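Local structure of S-adenosyl-L-methionine-dependent 2-deoxy-scyllo-inosamine dehydrogenase (Bacillus circulans, 4M7S) at residues C16-W21 / Y90-F95; A165-M170 / G224-S229; G182-C187 / D212-F217. The protein uses S-adenosyl-L-methionine radical chemistry and two [4Fe-4S] clusters to oxidise 2-deoxy-scyllo-inosamine to amino-dideoxy-scyllo-inosose in butirosin biosynthesis. One frame throughout, in Å; residues are numbered along the deposited sequence.

In the fold
Each of the three contacts borders one of the two iron-sulfur clusters. Contact 1 supplies two cysteine ligands, C16 and C20, of the first cluster (chain C), the one that works with S-adenosyl-L-methionine. Contacts 2 and 3 serve the second (chain B), with C169 and C187 as iron ligands. The centres of contacts 1 and 2 are 31 Å apart, and their nearest atoms about 14 Å. Contacts 1 and 3 both reach the mixed sheet but do not touch. Contacts 2 and 3, with centres 15 Å apart, meet where S229 OG packs 3.5 Å from F217 CE1. In sequence, both segments of contact 3 fall between those of contact 2.

Contact 1: C16-W21 / Y90-F95; sequences CNRTCW and YTNGDF. With SF4 (iron/sulfur cluster), chain C.
N17 is the middle of this contact. Its amide links N92 to D94, and these three residues bury the most surface. CG of N17 sits between its own backbone N and carbonyl carbon (chi1 59°), which places the amide between N92 and D94. N92 ND2 donates to N17 OD1 over 2.8 Å. The bond is fairly straight (164° at the hydrogen) and runs close to the N92 amide plane, but it is tilted from the carbonyl plane of N17. The two amides are turned almost perpendicular, 81° apart. The same ND2 lies 3.5 Å from C16 SG. It is also near cluster sulfur S3.

On its other branch, N17 ND2 donates to D94 OD2 at 2.8 Å; the oxygen receives it on its anti lone pair. R18 grips the same carboxylate. Its NE makes a salt bridge to D94 OD2 at 2.7 Å, and its NH2 donates to D94 OD1, met on the syn side, at 2.8 Å. D94 is thus held by two residues. N92 OD1 also accepts from D94 N, which makes an Asx turn. The edge of the F95 ring packs against N17, with CE2 3.7 Å from N17 CG.

C16 SG binds FE1 at 2.4 Å, and SG of C20 binds FE2. From outside the contact, E64 takes bonds from T91 OG1 and N92 N. The spacing of C16, C20 and C23 is the CX3CX2C motif of radical SAM enzymes. Here the motif loop is tied to the chain just past the end of strand 86-91, at the first cluster.

Contact 2: A165-M170 / G224-S229; sequences ANMSCM and GHRGKS. With SF4 (iron/sulfur cluster), chain B.
R226 reaches along A165, M167 and S168 toward the second cluster. Its CB lies 3.7 Å from A165 O. CG meets the next carbonyl, 3.2 Å from M167 O. CD lies between M167 O and S3, 3.7 Å from the sulfur. The chain is extended from CG to NE, which carries the guanidinium past the backbone of 165-170 to the cluster. NE makes only a weak bond to M167 O, bent to 123° at the hydrogen, and it lies 3.4 Å from S3. CZ sits between two partners. S3 lies over one face of the guanidinium, and CB of selenomethionine M167 over the opposite face, 3.7 Å from CZ. NH1 donates to S168 O at 3.0 Å, at the edge of the group and near its plane. It also bonds N237 O. NH2 is the last atom, and it too has S3 as a neighbour.

This positive group would probably stabilise negative charge on the cluster and could shift its reduction potential. Beside it, C169 SG binds FE4 at 2.5 Å. The backbones meet closely as well. G227 N donates to A165 O, and G224 CA makes a CA-H...O contact with M167 O.

G224, just past helix 212-222, leaves helical angles with positive phi, in a Schellman motif. A short 3-10 segment that runs to K228 follows. The side chain of C169 caps a backbone N just past 165-170, in the turn into helix 171-174. The contact therefore joins the exit of one helix to the entry of another, with the cluster alongside.

Contact 3: G182-C187 / D212-F217; sequences GNVLPC and DKFTSF. With SF4 (iron/sulfur cluster), chain B.
F214 and F217, one turn apart on helix 212-222, both pack on P186. Before them in sequence come D212 and K213. D212 O accepts the helix bond from S216 N and a second bond from S216 OG, and the two donors reach it from opposite faces of its plane. K213 NZ reaches away from the helix to bond V196 O.

F214 comes next. Its ring meets P186 with one end: CZ lies 3.6 Å from P186 CA, and CE1 is 3.6 Å from P186 CB. This approach is oblique to the ring. V184 meets the ring at its edge, where CE2 is 4.0 Å from V184 CG1. The CB of F214 does not point at the strand, but with chi1 at -144° the ring end comes near it. W209 and M197 also pack on F214.

After T215, which bonds N211 O, and S216, F217 closes the segment. The F217 ring crosses P186 at about a right angle; chi1 of -175° swings CG away from the backbone N. CE2 touches P186 CG at 3.5 Å. The same F217 CE2 is 4.4 Å from cluster sulfur S1, so the ring stands between the helix and the second cluster. P172 and S229 also border it.

P186 thus sits against two rings, at the end of strand 183-185. The next residue, C187, binds FE3 through SG at 2.5 Å.

No hydrogen bond crosses between the two segments. The contact is buried, and it rests on apolar packing and the burial of hydrophobic surface. Helix 212-222 is packed on the strand end that carries a cluster cysteine, and the residues beside that ligand are hydrophobic. Such a wall would probably help to keep water from this side of the cluster.

Contact 1: C16-W21 / Y90-F95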
loop_
_atom_site.group_PDB
_atom_site.type_symbol
_atom_site.label_atom_id
_atom_site.label_comp_id
_atom_site.label_asym_id
_atom_site.label_seq_id
_atom_site.Cartn_x
_atom_site.Cartn_y
_atom_site.Cartn_z
ATOM N N CYS A 16 12.573 -5.002 -6.169
ATOM C CA CYS A 16 13.094 -5.392 -4.871
ATOM C C CYS A 16 14.410 -6.134 -5.056
ATOM O O CYS A 16 14.606 -6.807 -6.070
ATOM C CB CYS A 16 12.111 -6.298 -4.144
ATOM S SG CYS A 16 12.813 -6.843 -2.595
ATOM N N ASN A 17 15.306 -6.026 -4.077
ATOM C CA ASN A 17 16.621 -6.659 -4.191
ATOM C C ASN A 17 16.571 -8.160 -3.922
ATOM O O ASN A 17 17.511 -8.890 -4.242
ATOM C CB ASN A 17 17.639 -5.992 -3.264
ATOM C CG ASN A 17 17.230 -6.053 -1.807
ATOM O OD1 ASN A 17 16.232 -5.450 -1.402
ATOM N ND2 ASN A 17 18.005 -6.784 -1.005
ATOM N N ARG A 18 15.475 -8.620 -3.332
ATOM C CA ARG A 18 15.353 -10.042 -3.033
ATOM C C ARG A 18 14.530 -10.787 -4.080
ATOM O O ARG A 18 13.901 -10.178 -4.950
ATOM C CB ARG A 18 14.808 -10.264 -1.616
ATOM C CG ARG A 18 15.865 -10.020 -0.550
ATOM C CD ARG A 18 15.404 -10.359 0.847
ATOM N NE ARG A 18 16.405 -9.964 1.836
ATOM C CZ ARG A 18 17.430 -10.723 2.215
ATOM N NH1 ARG A 18 17.597 -11.936 1.700
ATOM N NH2 ARG A 18 18.292 -10.270 3.116
ATOM N N THR A 19 14.544 -12.110 -3.983
ATOM C CA THR A 19 13.981 -12.963 -5.014
ATOM C C THR A 19 13.037 -13.993 -4.413
ATOM O O THR A 19 12.919 -15.094 -4.935
ATOM C CB THR A 19 15.106 -13.709 -5.746
ATOM O OG1 THR A 19 15.890 -14.430 -4.786
ATOM C CG2 THR A 19 16.011 -12.726 -6.496
ATOM N N CYS A 20 12.363 -13.624 -3.324
ATOM C CA CYS A 20 11.552 -14.573 -2.556
ATOM C C CYS A 20 10.564 -15.339 -3.436
ATOM O O CYS A 20 9.713 -14.745 -4.107
ATOM C CB CYS A 20 10.818 -13.854 -1.426
ATOM S SG CYS A 20 11.916 -12.872 -0.368
ATOM N N TRP A 21 10.691 -16.662 -3.451
ATOM C CA TRP A 21 9.890 -17.462 -4.369
ATOM C C TRP A 21 8.401 -17.413 -4.025
ATOM O O TRP A 21 7.556 -17.604 -4.894
ATOM C CB TRP A 21 10.394 -18.905 -4.450
ATOM C CG TRP A 21 10.004 -19.577 -5.744
ATOM C CD1 TRP A 21 9.247 -20.706 -5.894
ATOM C CD2 TRP A 21 10.333 -19.132 -7.074
ATOM N NE1 TRP A 21 9.096 -20.996 -7.232
ATOM C CE2 TRP A 21 9.752 -20.053 -7.970
ATOM C CE3 TRP A 21 11.063 -18.052 -7.582
ATOM C CZ2 TRP A 21 9.884 -19.916 -9.359
ATOM C CZ3 TRP A 21 11.192 -17.925 -8.959
ATOM C CH2 TRP A 21 10.609 -18.856 -9.830
ATOM N N TYR A 90 7.739 -0.034 5.100
ATOM C CA TYR A 90 7.830 -1.485 5.162
ATOM C C TYR A 90 9.053 -1.881 4.328
ATOM O O TYR A 90 9.110 -1.598 3.128
ATOM C CB TYR A 90 6.569 -2.123 4.598
ATOM C CG TYR A 90 5.298 -1.837 5.386
ATOM C CD1 TYR A 90 4.637 -0.620 5.273
ATOM C CD2 TYR A 90 4.753 -2.796 6.224
ATOM C CE1 TYR A 90 3.465 -0.364 5.978
ATOM C CE2 TYR A 90 3.582 -2.555 6.930
ATOM C CZ TYR A 90 2.948 -1.337 6.805
ATOM O OH TYR A 90 1.789 -1.093 7.508
ATOM N N THR A 91 10.034 -2.523 4.957
ATOM C CA THR A 91 11.306 -2.773 4.277
ATOM C C THR A 91 11.889 -4.145 4.625
ATOM O O THR A 91 11.652 -4.646 5.721
ATOM C CB THR A 91 12.321 -1.658 4.627
ATOM O OG1 THR A 91 13.576 -1.919 3.983
ATOM C CG2 THR A 91 12.528 -1.568 6.146
ATOM N N ASN A 92 12.641 -4.759 3.704
ATOM C CA ASN A 92 13.344 -5.997 4.043
ATOM C C ASN A 92 14.565 -5.744 4.917
ATOM O O ASN A 92 15.187 -6.687 5.410
ATOM C CB ASN A 92 13.724 -6.841 2.813
ATOM C CG ASN A 92 14.588 -6.090 1.812
ATOM O OD1 ASN A 92 15.408 -5.238 2.179
ATOM N ND2 ASN A 92 14.396 -6.397 0.528
ATOM N N GLY A 93 14.915 -4.470 5.083
ATOM C CA GLY A 93 15.991 -4.079 5.982
ATOM C C GLY A 93 17.403 -4.085 5.407
ATOM O O GLY A 93 18.317 -3.550 6.034
ATOM N N ASP A 94 17.595 -4.672 4.226
ATOM C CA ASP A 94 18.949 -4.841 3.685
ATOM C C ASP A 94 19.666 -3.517 3.394
ATOM O O ASP A 94 20.893 -3.473 3.292
ATOM C CB ASP A 94 18.917 -5.693 2.417
ATOM C CG ASP A 94 18.322 -7.067 2.655
ATOM O OD1 ASP A 94 18.384 -7.551 3.806
ATOM O OD2 ASP A 94 17.798 -7.661 1.690
ATOM N N PHE A 95 18.889 -2.451 3.236
ATOM C CA PHE A 95 19.435 -1.122 2.977
ATOM C C PHE A 95 19.294 -0.174 4.167
ATOM O O PHE A 95 19.726 0.975 4.102
ATOM C CB PHE A 95 18.765 -0.503 1.745
ATOM C CG PHE A 95 19.189 -1.131 0.450
ATOM C CD1 PHE A 95 20.281 -0.639 -0.243
ATOM C CD2 PHE A 95 18.501 -2.216 -0.070
ATOM C CE1 PHE A 95 20.687 -1.218 -1.442
ATOM C CE2 PHE A 95 18.897 -2.807 -1.262
ATOM C CZ PHE A 95 19.997 -2.306 -1.950
HETATM FE FE1 SF4 C . 11.096 -8.384 -1.898
HETATM FE FE2 SF4 C . 10.898 -10.800 -0.800
HETATM FE FE3 SF4 C . 8.856 -9.842 -2.203
HETATM FE FE4 SF4 C . 9.435 -8.715 0.195
HETATM S S1 SF4 C . 8.675 -10.852 -0.156
HETATM S S2 SF4 C . 8.951 -7.586 -1.736
HETATM S S3 SF4 C . 11.731 -8.925 0.241
HETATM S S4 SF4 C . 10.937 -10.383 -3.053
#

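Contact 2: A165-M170 / G224-S229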
loop_
_atom_site.group_PDB
_atom_site.type_symbol
_atom_site.label_atom_id
_atom_site.label_comp_id
_atom_site.label_asym_id
_atom_site.label_seq_id
_atom_site.Cartn_x
_atom_site.Cartn_y
_atom_site.Cartn_z
ATOM N N ALA A 165 -15.642 -18.044 -0.637
ATOM C CA ALA A 165 -16.503 -17.344 -1.591
ATOM C C ALA A 165 -17.514 -16.395 -0.940
ATOM O O ALA A 165 -17.992 -15.458 -1.579
ATOM C CB ALA A 165 -17.222 -18.352 -2.460
ATOM N N ASN A 166 -17.846 -16.657 0.322
ATOM C CA ASN A 166 -18.857 -15.891 1.042
ATOM C C ASN A 166 -18.278 -15.018 2.154
ATOM O O ASN A 166 -19.021 -14.388 2.903
ATOM C CB ASN A 166 -19.916 -16.830 1.621
ATOM C CG ASN A 166 -20.646 -17.609 0.547
ATOM O OD1 ASN A 166 -20.812 -17.130 -0.573
ATOM N ND2 ASN A 166 -21.084 -18.819 0.882
HETATM N N MSE A 167 -16.956 -14.986 2.266
HETATM C CA MSE A 167 -16.330 -14.180 3.302
HETATM C C MSE A 167 -16.340 -12.704 2.951
HETATM O O MSE A 167 -16.131 -12.319 1.799
HETATM C CB MSE A 167 -14.888 -14.603 3.543
HETATM C CG MSE A 167 -14.723 -16.005 4.057
HETATM SE SE MSE A 167 -13.002 -16.214 4.941
HETATM C CE MSE A 167 -12.626 -18.054 4.410
ATOM N N SER A 168 -16.572 -11.878 3.960
ATOM C CA SER A 168 -16.473 -10.440 3.794
ATOM C C SER A 168 -15.010 -10.040 3.654
ATOM O O SER A 168 -14.100 -10.812 3.970
ATOM C CB SER A 168 -17.038 -9.735 5.016
ATOM O OG SER A 168 -16.150 -9.889 6.109
ATOM N N CYS A 169 -14.789 -8.825 3.174
ATOM C CA CYS A 169 -13.469 -8.233 3.232
ATOM C C CYS A 169 -13.556 -6.723 3.157
ATOM O O CYS A 169 -14.173 -6.177 2.248
ATOM C CB CYS A 169 -12.566 -8.732 2.116
ATOM S SG CYS A 169 -10.958 -7.913 2.231
HETATM N N MSE A 170 -12.908 -6.065 4.111
HETATM C CA MSE A 170 -12.996 -4.623 4.253
HETATM C C MSE A 170 -11.806 -3.889 3.644
HETATM O O MSE A 170 -11.768 -2.666 3.680
HETATM C CB MSE A 170 -13.132 -4.245 5.729
HETATM C CG MSE A 170 -14.166 -5.052 6.495
HETATM SE SE MSE A 170 -15.909 -5.012 5.641
HETATM C CE MSE A 170 -16.073 -3.074 5.482
ATOM N N GLY A 224 -19.542 -9.762 1.311
ATOM C CA GLY A 224 -18.989 -11.101 1.227
ATOM C C GLY A 224 -19.167 -11.809 -0.104
ATOM O O GLY A 224 -19.215 -13.030 -0.157
ATOM N N HIS A 225 -19.251 -11.054 -1.192
ATOM C CA HIS A 225 -19.402 -11.672 -2.506
ATOM C C HIS A 225 -18.064 -11.841 -3.225
ATOM O O HIS A 225 -17.905 -11.409 -4.371
ATOM C CB HIS A 225 -20.380 -10.865 -3.360
ATOM C CG HIS A 225 -21.730 -10.700 -2.734
ATOM N ND1 HIS A 225 -22.545 -11.769 -2.438
ATOM C CD2 HIS A 225 -22.406 -9.589 -2.351
ATOM C CE1 HIS A 225 -23.670 -11.325 -1.898
ATOM N NE2 HIS A 225 -23.611 -10.009 -1.838
ATOM N N ARG A 226 -17.111 -12.475 -2.537
ATOM C CA ARG A 226 -15.773 -12.710 -3.073
ATOM C C ARG A 226 -15.826 -13.523 -4.353
ATOM O O ARG A 226 -15.064 -13.273 -5.289
ATOM C CB ARG A 226 -14.922 -13.474 -2.062
ATOM C CG ARG A 226 -14.430 -12.639 -0.909
ATOM C CD ARG A 226 -13.313 -13.346 -0.182
ATOM N NE ARG A 226 -13.010 -12.710 1.093
ATOM C CZ ARG A 226 -11.981 -13.037 1.863
ATOM N NH1 ARG A 226 -11.787 -12.402 3.012
ATOM N NH2 ARG A 226 -11.151 -13.998 1.484
ATOM N N GLY A 227 -16.735 -14.490 -4.387
ATOM C CA GLY A 227 -16.844 -15.419 -5.497
ATOM C C GLY A 227 -17.134 -14.749 -6.824
ATOM O O GLY A 227 -16.935 -15.339 -7.879
ATOM N N LYS A 228 -17.583 -13.502 -6.769
ATOM C CA LYS A 228 -18.014 -12.795 -7.967
ATOM C C LYS A 228 -16.853 -12.057 -8.622
ATOM O O LYS A 228 -16.875 -11.784 -9.824
ATOM C CB LYS A 228 -19.147 -11.829 -7.614
ATOM C CG LYS A 228 -19.972 -11.365 -8.799
ATOM C CD LYS A 228 -21.359 -10.915 -8.363
ATOM C CE LYS A 228 -21.302 -9.895 -7.228
ATOM N NZ LYS A 228 -22.668 -9.639 -6.661
ATOM N N SER A 229 -15.837 -11.755 -7.815
ATOM C CA SER A 229 -14.653 -11.033 -8.261
ATOM C C SER A 229 -13.522 -11.970 -8.698
ATOM O O SER A 229 -13.158 -12.891 -7.973
ATOM C CB SER A 229 -14.135 -10.149 -7.126
ATOM O OG SER A 229 -12.840 -9.686 -7.433
HETATM FE FE1 SF4 B . -8.468 -10.819 -0.849
HETATM FE FE2 SF4 B . -10.189 -9.418 -2.365
HETATM FE FE3 SF4 B . -7.921 -8.300 -1.484
HETATM FE FE4 SF4 B . -9.936 -8.790 0.183
HETATM S S1 SF4 B . -9.983 -7.274 -1.551
HETATM S S2 SF4 B . -7.723 -9.224 0.617
HETATM S S3 SF4 B . -10.748 -10.781 -0.613
HETATM S S4 SF4 B . -8.038 -10.043 -2.980
#

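Contact 3: G182-C187 / D212-F217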
loop_
_atom_site.group_PDB
_atom_site.type_symbol
_atom_site.label_atom_id
_atom_site.label_comp_id
_atom_site.label_asym_id
_atom_site.label_seq_id
_atom_site.Cartn_x
_atom_site.Cartn_y
_atom_site.Cartn_z
ATOM N N GLY A 182 0.892 4.859 -11.647
ATOM C CA GLY A 182 -0.253 5.653 -11.207
ATOM C C GLY A 182 -1.581 4.917 -11.079
ATOM O O GLY A 182 -2.584 5.495 -10.650
ATOM N N ASN A 183 -1.608 3.647 -11.456
ATOM C CA ASN A 183 -2.853 2.883 -11.385
ATOM C C ASN A 183 -3.308 2.699 -9.954
ATOM O O ASN A 183 -2.495 2.460 -9.055
ATOM C CB ASN A 183 -2.693 1.519 -12.048
ATOM C CG ASN A 183 -2.556 1.620 -13.545
ATOM O OD1 ASN A 183 -3.021 2.585 -14.157
ATOM N ND2 ASN A 183 -1.945 0.611 -14.152
ATOM N N VAL A 184 -4.613 2.806 -9.736
ATOM C CA VAL A 184 -5.156 2.648 -8.397
ATOM C C VAL A 184 -5.814 1.270 -8.277
ATOM O O VAL A 184 -6.670 0.910 -9.089
ATOM C CB VAL A 184 -6.165 3.757 -8.083
ATOM C CG1 VAL A 184 -6.685 3.627 -6.647
ATOM C CG2 VAL A 184 -5.512 5.127 -8.302
ATOM N N LEU A 185 -5.400 0.503 -7.273
ATOM C CA LEU A 185 -5.937 -0.840 -7.049
ATOM C C LEU A 185 -6.656 -0.848 -5.693
ATOM O O LEU A 185 -6.333 -0.043 -4.811
ATOM C CB LEU A 185 -4.807 -1.882 -7.056
ATOM C CG LEU A 185 -3.734 -1.746 -8.138
ATOM C CD1 LEU A 185 -2.617 -2.764 -7.912
ATOM C CD2 LEU A 185 -4.318 -1.893 -9.548
ATOM N N PRO A 186 -7.623 -1.764 -5.516
ATOM C CA PRO A 186 -8.418 -1.799 -4.287
ATOM C C PRO A 186 -7.767 -2.626 -3.191
ATOM O O PRO A 186 -8.315 -2.686 -2.095
ATOM C CB PRO A 186 -9.704 -2.498 -4.743
ATOM C CG PRO A 186 -9.237 -3.450 -5.780
ATOM C CD PRO A 186 -8.124 -2.726 -6.515
ATOM N N CYS A 187 -6.618 -3.245 -3.475
ATOM C CA CYS A 187 -6.015 -4.181 -2.527
ATOM C C CYS A 187 -4.535 -4.500 -2.794
ATOM O O CYS A 187 -4.067 -4.439 -3.931
ATOM C CB CYS A 187 -6.793 -5.489 -2.535
ATOM S SG CYS A 187 -5.970 -6.751 -1.583
ATOM N N ASP A 212 -18.108 4.505 -9.672
ATOM C CA ASP A 212 -19.016 3.365 -9.640
ATOM C C ASP A 212 -18.294 2.031 -9.413
ATOM O O ASP A 212 -18.731 1.214 -8.601
ATOM C CB ASP A 212 -19.833 3.307 -10.932
ATOM C CG ASP A 212 -21.270 2.875 -10.695
ATOM O OD1 ASP A 212 -21.568 2.372 -9.585
ATOM O OD2 ASP A 212 -22.103 3.033 -11.619
ATOM N N LYS A 213 -17.186 1.824 -10.118
ATOM C CA LYS A 213 -16.469 0.553 -10.053
ATOM C C LYS A 213 -15.891 0.280 -8.661
ATOM O O LYS A 213 -16.030 -0.826 -8.124
ATOM C CB LYS A 213 -15.366 0.511 -11.114
ATOM C CG LYS A 213 -14.769 -0.871 -11.367
ATOM C CD LYS A 213 -13.639 -0.781 -12.393
ATOM C CE LYS A 213 -12.838 -2.072 -12.476
ATOM N NZ LYS A 213 -11.823 -2.012 -13.564
ATOM N N PHE A 214 -15.252 1.285 -8.073
ATOM C CA PHE A 214 -14.658 1.133 -6.750
ATOM C C PHE A 214 -15.753 1.006 -5.690
ATOM O O PHE A 214 -15.676 0.163 -4.800
ATOM C CB PHE A 214 -13.749 2.322 -6.434
ATOM C CG PHE A 214 -12.516 1.959 -5.645
ATOM C CD1 PHE A 214 -12.551 0.953 -4.683
ATOM C CD2 PHE A 214 -11.322 2.612 -5.877
ATOM C CE1 PHE A 214 -11.417 0.625 -3.951
ATOM C CE2 PHE A 214 -10.163 2.282 -5.164
ATOM C CZ PHE A 214 -10.206 1.294 -4.200
ATOM N N THR A 215 -16.778 1.844 -5.802
ATOM C CA THR A 215 -17.883 1.849 -4.846
ATOM C C THR A 215 -18.643 0.524 -4.805
ATOM O O THR A 215 -18.935 -0.006 -3.728
ATOM C CB THR A 215 -18.847 3.009 -5.142
ATOM O OG1 THR A 215 -18.128 4.245 -5.009
ATOM C CG2 THR A 215 -20.022 2.993 -4.185
ATOM N N SER A 216 -18.969 -0.013 -5.973
ATOM C CA SER A 216 -19.689 -1.278 -6.011
ATOM C C SER A 216 -18.780 -2.420 -5.555
ATOM O O SER A 216 -19.237 -3.358 -4.906
ATOM C CB SER A 216 -20.260 -1.550 -7.403
ATOM O OG SER A 216 -19.235 -1.662 -8.364
ATOM N N PHE A 217 -17.488 -2.326 -5.870
ATOM C CA PHE A 217 -16.552 -3.378 -5.480
ATOM C C PHE A 217 -16.468 -3.467 -3.964
ATOM O O PHE A 217 -16.555 -4.552 -3.398
ATOM C CB PHE A 217 -15.158 -3.132 -6.075
ATOM C CG PHE A 217 -14.171 -4.240 -5.803
ATOM C CD1 PHE A 217 -14.284 -5.466 -6.451
ATOM C CD2 PHE A 217 -13.120 -4.051 -4.915
ATOM C CE1 PHE A 217 -13.367 -6.485 -6.210
ATOM C CE2 PHE A 217 -12.195 -5.063 -4.676
ATOM C CZ PHE A 217 -12.323 -6.279 -5.318
HETATM FE FE1 SF4 B . -8.468 -10.819 -0.849
HETATM FE FE2 SF4 B . -10.189 -9.418 -2.365
HETATM FE FE3 SF4 B . -7.921 -8.300 -1.484
HETATM FE FE4 SF4 B . -9.936 -8.790 0.183
HETATM S S1 SF4 B . -9.983 -7.274 -1.551
HETATM S S2 SF4 B . -7.723 -9.224 0.617
HETATM S S3 SF4 B . -10.748 -10.781 -0.613
HETATM S S4 SF4 B . -8.038 -10.043 -2.980
#